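Local coordinates for protein VP5 (Halorubrum pleomorphic virus 6, PDB 6QGL) that probably acts as the envelope protein that fuses the viral membrane with that of its haloarchaeal host, at residues A13-G21 with Y438-A446; T149-L159 with H188-A198. All coordinates share one frame; numbering follows the deposited sequence.

How the contacts relate
Contact 1 lies near the middle of the molecule, about 9 Å between its centre and that of the chain, whereas contact 2 sits far out, about 34 Å from the same point. Their centres are about 38 Å apart and their nearest atoms about 22 Å, with no touch between them. Contact 1 brings residues 13-21 against strand 438-443, at the edge of a six-stranded antiparallel sheet, 417 residues along the chain. Contact 2 falls within that span: residues 149-159, following helix 145-148, meet the end of strand 180-189 in a separate four-stranded sheet. Contact 1 therefore brings the N-terminal stretch onto a strand late in the sequence, while contact 2 is a local closure at the periphery.

Contact 1 (A13-G21 with Y438-A446); sequences AISAVGGIG and YDTLQLKGA
Asp439 reaches Gly19 with its carboxylate: CG stands anti to the backbone N (chi1 -162°), which brings OD1 to 3.4 Å from Gly19 CA. The same oxygen weakly accepts the N-H of Thr440. Thr440 contributes its carbonyl, since Ile20 N makes a weak but fairly straight bond to Thr440 O, 3.3 Å long. Leu441 then forks over the N-terminal segment. Its CD1 meets the CD1 of Ile14 at 3.5 Å, the two side chains crossing at about a right angle, while CD2 lies against the CA of Gly18 and CB against the methyl of Ala16. At Gln442 the backbones join in both directions: Val17 N donates to Gln442 O at 3.0 Å, and Gln442 N returns a straighter bond to Val17 O at 2.8 Å. On the face of the strand opposite Leu441, the CB of Gln442 packs on the CD1 of Ile20, whose side chain also touches Tyr348 of strand 347-352. Leu443 starts out away from the N-terminal segment, yet its CD2 comes back to within 3.7 Å of Ala16 CB. The chain of Lys444 bends at chi2 (-84°), laying CE 3.7 Å from Val17 CG2, and its NZ forms a long, weak ion pair with Asp67. Last, the backbone of Gly445 runs beside the CB of Ser15. Strand 438-443 is outermost in its antiparallel sheet within this chain and bonds along its other side to strand 347-352. Residues 13-21, predicted to belong to a transmembrane helix, have no helical form here; they dock on that sheet edge with one antiparallel bridge, the hydrogen-bonded pair Val17 and Gln442, backed by side-chain packing.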
loop_
_atom_site.group_PDB
_atom_site.type_symbol
_atom_site.label_atom_id
_atom_site.label_comp_id
_atom_site.label_asym_id
_atom_site.label_seq_id
_atom_site.Cartn_x
_atom_site.Cartn_y
_atom_site.Cartn_z
ATOM N N ALA A 13 0.172 -15.964 -1.688
ATOM C CA ALA A 13 1.201 -16.492 -2.569
ATOM C C ALA A 13 2.523 -15.763 -2.446
ATOM O O ALA A 13 3.543 -16.355 -2.716
ATOM C CB ALA A 13 0.729 -16.448 -4.014
ATOM N N ILE A 14 2.534 -14.474 -2.154
ATOM C CA ILE A 14 3.802 -13.748 -2.041
ATOM C C ILE A 14 3.763 -12.939 -0.747
ATOM O O ILE A 14 2.795 -12.191 -0.541
ATOM C CB ILE A 14 4.142 -12.870 -3.286
ATOM C CG1 ILE A 14 3.942 -13.637 -4.608
ATOM C CG2 ILE A 14 5.570 -12.311 -3.215
ATOM C CD1 ILE A 14 3.751 -12.756 -5.748
ATOM N N SER A 15 4.783 -13.071 0.125
ATOM C CA SER A 15 4.876 -12.337 1.396
ATOM C C SER A 15 4.775 -10.817 1.168
ATOM O O SER A 15 4.400 -10.079 2.080
ATOM C CB SER A 15 6.169 -12.707 2.115
ATOM O OG SER A 15 6.185 -14.089 2.438
ATOM N N ALA A 16 5.062 -10.381 -0.080
ATOM C CA ALA A 16 5.000 -9.004 -0.557
ATOM C C ALA A 16 3.623 -8.372 -0.382
ATOM O O ALA A 16 2.615 -8.983 -0.749
ATOM C CB ALA A 16 5.391 -8.943 -2.020
ATOM N N VAL A 17 3.605 -7.137 0.162
ATOM C CA VAL A 17 2.420 -6.303 0.393
ATOM C C VAL A 17 1.871 -5.909 -0.984
ATOM O O VAL A 17 2.552 -5.224 -1.742
ATOM C CB VAL A 17 2.756 -5.058 1.274
ATOM C CG1 VAL A 17 1.566 -4.104 1.377
ATOM C CG2 VAL A 17 3.228 -5.471 2.666
ATOM N N GLY A 18 0.674 -6.389 -1.301
ATOM C CA GLY A 18 0.039 -6.158 -2.593
ATOM C C GLY A 18 -0.939 -5.012 -2.668
ATOM O O GLY A 18 -1.319 -4.448 -1.639
ATOM N N GLY A 19 -1.344 -4.687 -3.898
ATOM C CA GLY A 19 -2.296 -3.624 -4.210
ATOM C C GLY A 19 -1.887 -2.259 -3.698
ATOM O O GLY A 19 -2.725 -1.522 -3.169
ATOM N N ILE A 20 -0.588 -1.931 -3.840
ATOM C CA ILE A 20 0.007 -0.673 -3.384
ATOM C C ILE A 20 -0.542 0.517 -4.164
ATOM O O ILE A 20 -0.453 0.537 -5.391
ATOM C CB ILE A 20 1.561 -0.735 -3.396
ATOM C CG1 ILE A 20 2.083 -1.789 -2.401
ATOM C CG2 ILE A 20 2.191 0.643 -3.120
ATOM C CD1 ILE A 20 3.485 -2.082 -2.555
ATOM N N GLY A 21 -1.107 1.477 -3.433
ATOM C CA GLY A 21 -1.660 2.707 -3.986
ATOM C C GLY A 21 -0.907 3.904 -3.452
ATOM O O GLY A 21 -1.044 4.245 -2.278
ATOM N N TYR A 438 -2.466 -6.066 -14.106
ATOM C CA TYR A 438 -1.228 -5.560 -13.522
ATOM C C TYR A 438 -1.420 -5.156 -12.067
ATOM O O TYR A 438 -2.490 -4.671 -11.688
ATOM C CB TYR A 438 -0.654 -4.401 -14.345
ATOM C CG TYR A 438 0.039 -4.849 -15.612
ATOM C CD1 TYR A 438 1.322 -5.390 -15.577
ATOM C CD2 TYR A 438 -0.583 -4.725 -16.851
ATOM C CE1 TYR A 438 1.962 -5.813 -16.740
ATOM C CE2 TYR A 438 0.048 -5.146 -18.022
ATOM C CZ TYR A 438 1.322 -5.686 -17.962
ATOM O OH TYR A 438 1.951 -6.100 -19.112
ATOM N N ASP A 439 -0.381 -5.378 -11.251
ATOM C CA ASP A 439 -0.376 -5.059 -9.825
ATOM C C ASP A 439 1.042 -4.740 -9.363
ATOM O O ASP A 439 2.006 -5.290 -9.905
ATOM C CB ASP A 439 -0.959 -6.229 -9.013
ATOM C CG ASP A 439 -1.405 -5.899 -7.600
ATOM O OD1 ASP A 439 -1.661 -4.708 -7.318
ATOM O OD2 ASP A 439 -1.525 -6.838 -6.782
ATOM N N THR A 440 1.164 -3.838 -8.370
ATOM C CA THR A 440 2.443 -3.426 -7.793
ATOM C C THR A 440 2.536 -3.964 -6.367
ATOM O O THR A 440 1.729 -3.592 -5.512
ATOM C CB THR A 440 2.617 -1.901 -7.901
ATOM O OG1 THR A 440 2.470 -1.506 -9.269
ATOM C CG2 THR A 440 3.958 -1.408 -7.342
ATOM N N LEU A 441 3.510 -4.857 -6.131
ATOM C CA LEU A 441 3.771 -5.499 -4.840
ATOM C C LEU A 441 5.049 -4.955 -4.198
ATOM O O LEU A 441 5.993 -4.635 -4.909
ATOM C CB LEU A 441 3.952 -7.032 -5.008
ATOM C CG LEU A 441 2.838 -7.887 -5.622
ATOM C CD1 LEU A 441 3.344 -9.266 -5.936
ATOM C CD2 LEU A 441 1.641 -7.994 -4.715
ATOM N N GLN A 442 5.104 -4.921 -2.856
ATOM C CA GLN A 442 6.308 -4.538 -2.116
ATOM C C GLN A 442 6.860 -5.824 -1.515
ATOM O O GLN A 442 6.381 -6.258 -0.465
ATOM C CB GLN A 442 6.024 -3.491 -1.021
ATOM C CG GLN A 442 7.291 -2.962 -0.348
ATOM C CD GLN A 442 7.017 -2.005 0.781
ATOM O OE1 GLN A 442 6.294 -1.016 0.636
ATOM N NE2 GLN A 442 7.623 -2.260 1.928
ATOM N N LEU A 443 7.833 -6.454 -2.206
ATOM C CA LEU A 443 8.459 -7.720 -1.806
ATOM C C LEU A 443 9.040 -7.648 -0.405
ATOM O O LEU A 443 9.885 -6.795 -0.140
ATOM C CB LEU A 443 9.507 -8.193 -2.833
ATOM C CG LEU A 443 9.112 -8.156 -4.320
ATOM C CD1 LEU A 443 10.302 -8.450 -5.199
ATOM C CD2 LEU A 443 7.984 -9.130 -4.641
ATOM N N LYS A 444 8.523 -8.491 0.506
ATOM C CA LYS A 444 8.940 -8.536 1.913
ATOM C C LYS A 444 9.730 -9.800 2.244
ATOM O O LYS A 444 10.601 -9.769 3.116
ATOM C CB LYS A 444 7.726 -8.408 2.850
ATOM C CG LYS A 444 6.997 -7.066 2.768
ATOM C CD LYS A 444 7.633 -5.993 3.647
ATOM C CE LYS A 444 6.691 -4.843 3.881
ATOM N NZ LYS A 444 7.315 -3.775 4.703
ATOM N N GLY A 445 9.405 -10.890 1.556
ATOM C CA GLY A 445 10.051 -12.182 1.734
ATOM C C GLY A 445 11.091 -12.474 0.676
ATOM O O GLY A 445 11.053 -11.892 -0.414
ATOM N N ALA A 446 12.016 -13.396 1.004
ATOM C CA ALA A 446 13.123 -13.839 0.157
ATOM C C ALA A 446 12.683 -14.292 -1.234
ATOM O O ALA A 446 11.727 -15.059 -1.376
ATOM C CB ALA A 446 13.906 -14.943 0.852
#

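Contact 2 (T149-L159 with H188-A198); sequences TDFGDPRFGNL and HNTGWDSGNAA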
loop_
_atom_site.group_PDB
_atom_site.type_symbol
_atom_site.label_atom_id
_atom_site.label_comp_id
_atom_site.label_asym_id
_atom_site.label_seq_id
_atom_site.Cartn_x
_atom_site.Cartn_y
_atom_site.Cartn_z
ATOM N N THR A 149 -13.545 -4.711 19.977
ATOM C CA THR A 149 -12.795 -3.630 20.619
ATOM C C THR A 149 -11.960 -4.198 21.759
ATOM O O THR A 149 -12.446 -4.313 22.887
ATOM C CB THR A 149 -13.700 -2.457 21.050
ATOM O OG1 THR A 149 -14.685 -2.921 21.970
ATOM C CG2 THR A 149 -14.346 -1.728 19.881
ATOM N N ASP A 150 -10.717 -4.600 21.450
ATOM C CA ASP A 150 -9.779 -5.128 22.443
ATOM C C ASP A 150 -8.536 -4.251 22.463
ATOM O O ASP A 150 -7.745 -4.265 21.516
ATOM C CB ASP A 150 -9.428 -6.608 22.187
ATOM C CG ASP A 150 -8.489 -7.243 23.208
ATOM O OD1 ASP A 150 -8.110 -6.556 24.188
ATOM O OD2 ASP A 150 -8.137 -8.426 23.030
ATOM N N PHE A 151 -8.379 -3.481 23.544
ATOM C CA PHE A 151 -7.255 -2.565 23.717
ATOM C C PHE A 151 -6.286 -3.074 24.782
ATOM O O PHE A 151 -5.343 -2.374 25.143
ATOM C CB PHE A 151 -7.758 -1.123 23.963
ATOM C CG PHE A 151 -8.475 -0.581 22.739
ATOM C CD1 PHE A 151 -9.779 -0.971 22.446
ATOM C CD2 PHE A 151 -7.805 0.210 21.813
ATOM C CE1 PHE A 151 -10.420 -0.528 21.285
ATOM C CE2 PHE A 151 -8.445 0.651 20.652
ATOM C CZ PHE A 151 -9.743 0.268 20.391
ATOM N N GLY A 152 -6.502 -4.308 25.234
ATOM C CA GLY A 152 -5.652 -4.954 26.227
ATOM C C GLY A 152 -6.425 -5.594 27.359
ATOM O O GLY A 152 -6.148 -6.739 27.725
ATOM N N ASP A 153 -7.393 -4.848 27.920
ATOM C CA ASP A 153 -8.256 -5.308 29.008
ATOM C C ASP A 153 -9.730 -5.144 28.581
ATOM O O ASP A 153 -10.407 -4.205 29.013
ATOM C CB ASP A 153 -7.933 -4.551 30.307
ATOM C CG ASP A 153 -8.684 -5.039 31.527
ATOM O OD1 ASP A 153 -9.461 -6.007 31.401
ATOM O OD2 ASP A 153 -8.492 -4.454 32.609
ATOM N N PRO A 154 -10.236 -6.060 27.723
ATOM C CA PRO A 154 -11.609 -5.915 27.214
ATOM C C PRO A 154 -12.704 -6.431 28.154
ATOM O O PRO A 154 -13.422 -7.381 27.828
ATOM C CB PRO A 154 -11.553 -6.664 25.884
ATOM C CG PRO A 154 -10.557 -7.744 26.118
ATOM C CD PRO A 154 -9.557 -7.219 27.106
ATOM N N ARG A 155 -12.847 -5.773 29.316
ATOM C CA ARG A 155 -13.845 -6.104 30.336
ATOM C C ARG A 155 -14.938 -5.028 30.307
ATOM O O ARG A 155 -14.707 -3.905 30.755
ATOM C CB ARG A 155 -13.176 -6.215 31.717
ATOM C CG ARG A 155 -12.276 -7.437 31.850
ATOM C CD ARG A 155 -11.893 -7.691 33.292
ATOM N NE ARG A 155 -10.707 -6.933 33.695
ATOM C CZ ARG A 155 -10.256 -6.852 34.943
ATOM N NH1 ARG A 155 -10.902 -7.461 35.931
ATOM N NH2 ARG A 155 -9.166 -6.150 35.215
ATOM N N PHE A 156 -16.106 -5.354 29.723
ATOM C CA PHE A 156 -17.199 -4.388 29.536
ATOM C C PHE A 156 -18.386 -4.570 30.496
ATOM O O PHE A 156 -19.506 -4.146 30.190
ATOM C CB PHE A 156 -17.660 -4.399 28.068
ATOM C CG PHE A 156 -16.563 -4.049 27.091
ATOM C CD1 PHE A 156 -15.828 -5.044 26.460
ATOM C CD2 PHE A 156 -16.243 -2.722 26.827
ATOM C CE1 PHE A 156 -14.805 -4.720 25.569
ATOM C CE2 PHE A 156 -15.215 -2.400 25.939
ATOM C CZ PHE A 156 -14.504 -3.400 25.316
ATOM N N GLY A 157 -18.096 -5.127 31.668
ATOM C CA GLY A 157 -19.055 -5.430 32.722
ATOM C C GLY A 157 -19.858 -4.274 33.282
ATOM O O GLY A 157 -20.988 -4.490 33.707
ATOM N N ASN A 158 -19.286 -3.054 33.308
ATOM C CA ASN A 158 -19.936 -1.847 33.837
ATOM C C ASN A 158 -20.453 -0.889 32.730
ATOM O O ASN A 158 -20.967 0.192 33.033
ATOM C CB ASN A 158 -19.004 -1.130 34.833
ATOM C CG ASN A 158 -19.637 -0.027 35.653
ATOM O OD1 ASN A 158 -20.666 -0.208 36.310
ATOM N ND2 ASN A 158 -19.027 1.145 35.635
ATOM N N LEU A 159 -20.363 -1.305 31.456
ATOM C CA LEU A 159 -20.828 -0.493 30.329
ATOM C C LEU A 159 -22.324 -0.694 30.067
ATOM O O LEU A 159 -22.754 -1.820 29.834
ATOM C CB LEU A 159 -19.996 -0.798 29.065
ATOM C CG LEU A 159 -20.308 0.020 27.814
ATOM C CD1 LEU A 159 -19.785 1.441 27.936
ATOM C CD2 LEU A 159 -19.730 -0.638 26.601
ATOM N N HIS A 188 -11.578 5.407 23.544
ATOM C CA HIS A 188 -12.149 4.124 23.950
ATOM C C HIS A 188 -12.061 3.977 25.462
ATOM O O HIS A 188 -10.972 4.066 26.026
ATOM C CB HIS A 188 -11.436 2.951 23.249
ATOM C CG HIS A 188 -11.939 1.599 23.655
ATOM N ND1 HIS A 188 -13.050 1.036 23.059
ATOM C CD2 HIS A 188 -11.464 0.745 24.590
ATOM C CE1 HIS A 188 -13.217 -0.136 23.650
ATOM N NE2 HIS A 188 -12.285 -0.358 24.574
ATOM N N ASN A 189 -13.215 3.748 26.106
ATOM C CA ASN A 189 -13.329 3.520 27.546
ATOM C C ASN A 189 -14.189 2.278 27.778
ATOM O O ASN A 189 -15.322 2.222 27.292
ATOM C CB ASN A 189 -13.917 4.740 28.273
ATOM C CG ASN A 189 -13.851 4.641 29.781
ATOM O OD1 ASN A 189 -12.922 4.061 30.355
ATOM N ND2 ASN A 189 -14.831 5.210 30.462
ATOM N N THR A 190 -13.654 1.294 28.527
ATOM C CA THR A 190 -14.334 0.028 28.833
ATOM C C THR A 190 -15.569 0.205 29.739
ATOM O O THR A 190 -16.434 -0.674 29.760
ATOM C CB THR A 190 -13.357 -1.014 29.384
ATOM O OG1 THR A 190 -12.760 -0.517 30.581
ATOM C CG2 THR A 190 -12.284 -1.410 28.368
ATOM N N GLY A 191 -15.651 1.329 30.455
ATOM C CA GLY A 191 -16.808 1.657 31.280
ATOM C C GLY A 191 -16.638 1.721 32.785
ATOM O O GLY A 191 -17.557 2.174 33.473
ATOM N N TRP A 192 -15.494 1.252 33.317
ATOM C CA TRP A 192 -15.222 1.268 34.761
ATOM C C TRP A 192 -14.880 2.681 35.235
ATOM O O TRP A 192 -14.506 3.527 34.422
ATOM C CB TRP A 192 -14.077 0.303 35.117
ATOM C CG TRP A 192 -14.257 -1.080 34.572
ATOM C CD1 TRP A 192 -13.710 -1.585 33.432
ATOM C CD2 TRP A 192 -15.078 -2.120 35.118
ATOM N NE1 TRP A 192 -14.115 -2.884 33.246
ATOM C CE2 TRP A 192 -14.962 -3.238 34.261
ATOM C CE3 TRP A 192 -15.888 -2.226 36.261
ATOM C CZ2 TRP A 192 -15.629 -4.442 34.507
ATOM C CZ3 TRP A 192 -16.557 -3.417 36.497
ATOM C CH2 TRP A 192 -16.424 -4.507 35.629
ATOM N N ASP A 193 -15.011 2.940 36.542
ATOM C CA ASP A 193 -14.673 4.240 37.104
ATOM C C ASP A 193 -13.182 4.324 37.350
ATOM O O ASP A 193 -12.531 3.299 37.584
ATOM C CB ASP A 193 -15.437 4.494 38.422
ATOM C CG ASP A 193 -16.944 4.655 38.279
ATOM O OD1 ASP A 193 -17.396 5.123 37.208
ATOM O OD2 ASP A 193 -17.670 4.328 39.245
ATOM N N SER A 194 -12.661 5.565 37.297
ATOM C CA SER A 194 -11.289 5.870 37.655
ATOM C C SER A 194 -11.290 5.604 39.157
ATOM O O SER A 194 -12.097 6.159 39.907
ATOM C CB SER A 194 -10.948 7.324 37.338
ATOM O OG SER A 194 -11.918 8.221 37.850
ATOM N N GLY A 195 -10.518 4.608 39.523
ATOM C CA GLY A 195 -10.386 4.055 40.865
ATOM C C GLY A 195 -10.369 2.538 40.815
ATOM O O GLY A 195 -9.749 1.892 41.666
ATOM N N ASN A 196 -11.054 1.961 39.806
ATOM C CA ASN A 196 -11.134 0.518 39.587
ATOM C C ASN A 196 -9.843 0.024 38.937
ATOM O O ASN A 196 -9.251 0.742 38.127
ATOM C CB ASN A 196 -12.337 0.183 38.700
ATOM C CG ASN A 196 -12.819 -1.247 38.790
ATOM O OD1 ASN A 196 -12.078 -2.208 38.551
ATOM N ND2 ASN A 196 -14.092 -1.415 39.113
ATOM N N ALA A 197 -9.414 -1.203 39.283
ATOM C CA ALA A 197 -8.205 -1.831 38.738
ATOM C C ALA A 197 -8.368 -2.157 37.248
ATOM O O ALA A 197 -7.381 -2.174 36.510
ATOM C CB ALA A 197 -7.884 -3.099 39.515
ATOM N N ALA A 198 -9.620 -2.412 36.822
ATOM C CA ALA A 198 -10.004 -2.743 35.453
ATOM C C ALA A 198 -10.039 -1.525 34.527
ATOM O O ALA A 198 -9.995 -1.712 33.310
ATOM C CB ALA A 198 -11.358 -3.440 35.449
HETATM O O HOH W 1 -10.789 -2.846 25.024
HETATM O O HOH W 2 -11.393 -2.915 31.322
HETATM O O HOH W 3 -19.829 3.339 32.191
#
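Phe151, Phe156 and His188 form an aromatic cluster where the loop after helix 145-148 meets the end of strand 180-189. The Phe151 and His188 rings stack face to face, centroids 4.1 Å apart and planes inclined by 29°. Phe156 instead meets the imidazole rim to rim, its plane turned by 82°, with CE2 3.8 Å from His188 CE1. The imidazole is held at both nitrogens: ND1 bonds to Asn166, and NE2 to a water that also joins Thr149 O and Phe151 N. His188 belongs to strand 180-189 of a four-stranded antiparallel sheet, and the chain leaving that strand continues the contact. A second water bridges Asp153 O, Thr190 OG1 and Ala198 O. The indole of Trp192 is sandwiched, Asn158 CB over one face and Ala198 CB over the other, while NE1 donates to Arg155 O at 2.8 Å from above the carbonyl plane. Arg155, bent at chi3 (-87°), lays its guanidinium face on Ala198 CB and grips Asp153 side-on, NE to OD1 at 2.8 Å and NH2 to OD2. From the type I turn Phe156-Leu159, Asn158 ND2 bonds to Gly191 O at 2.8 Å.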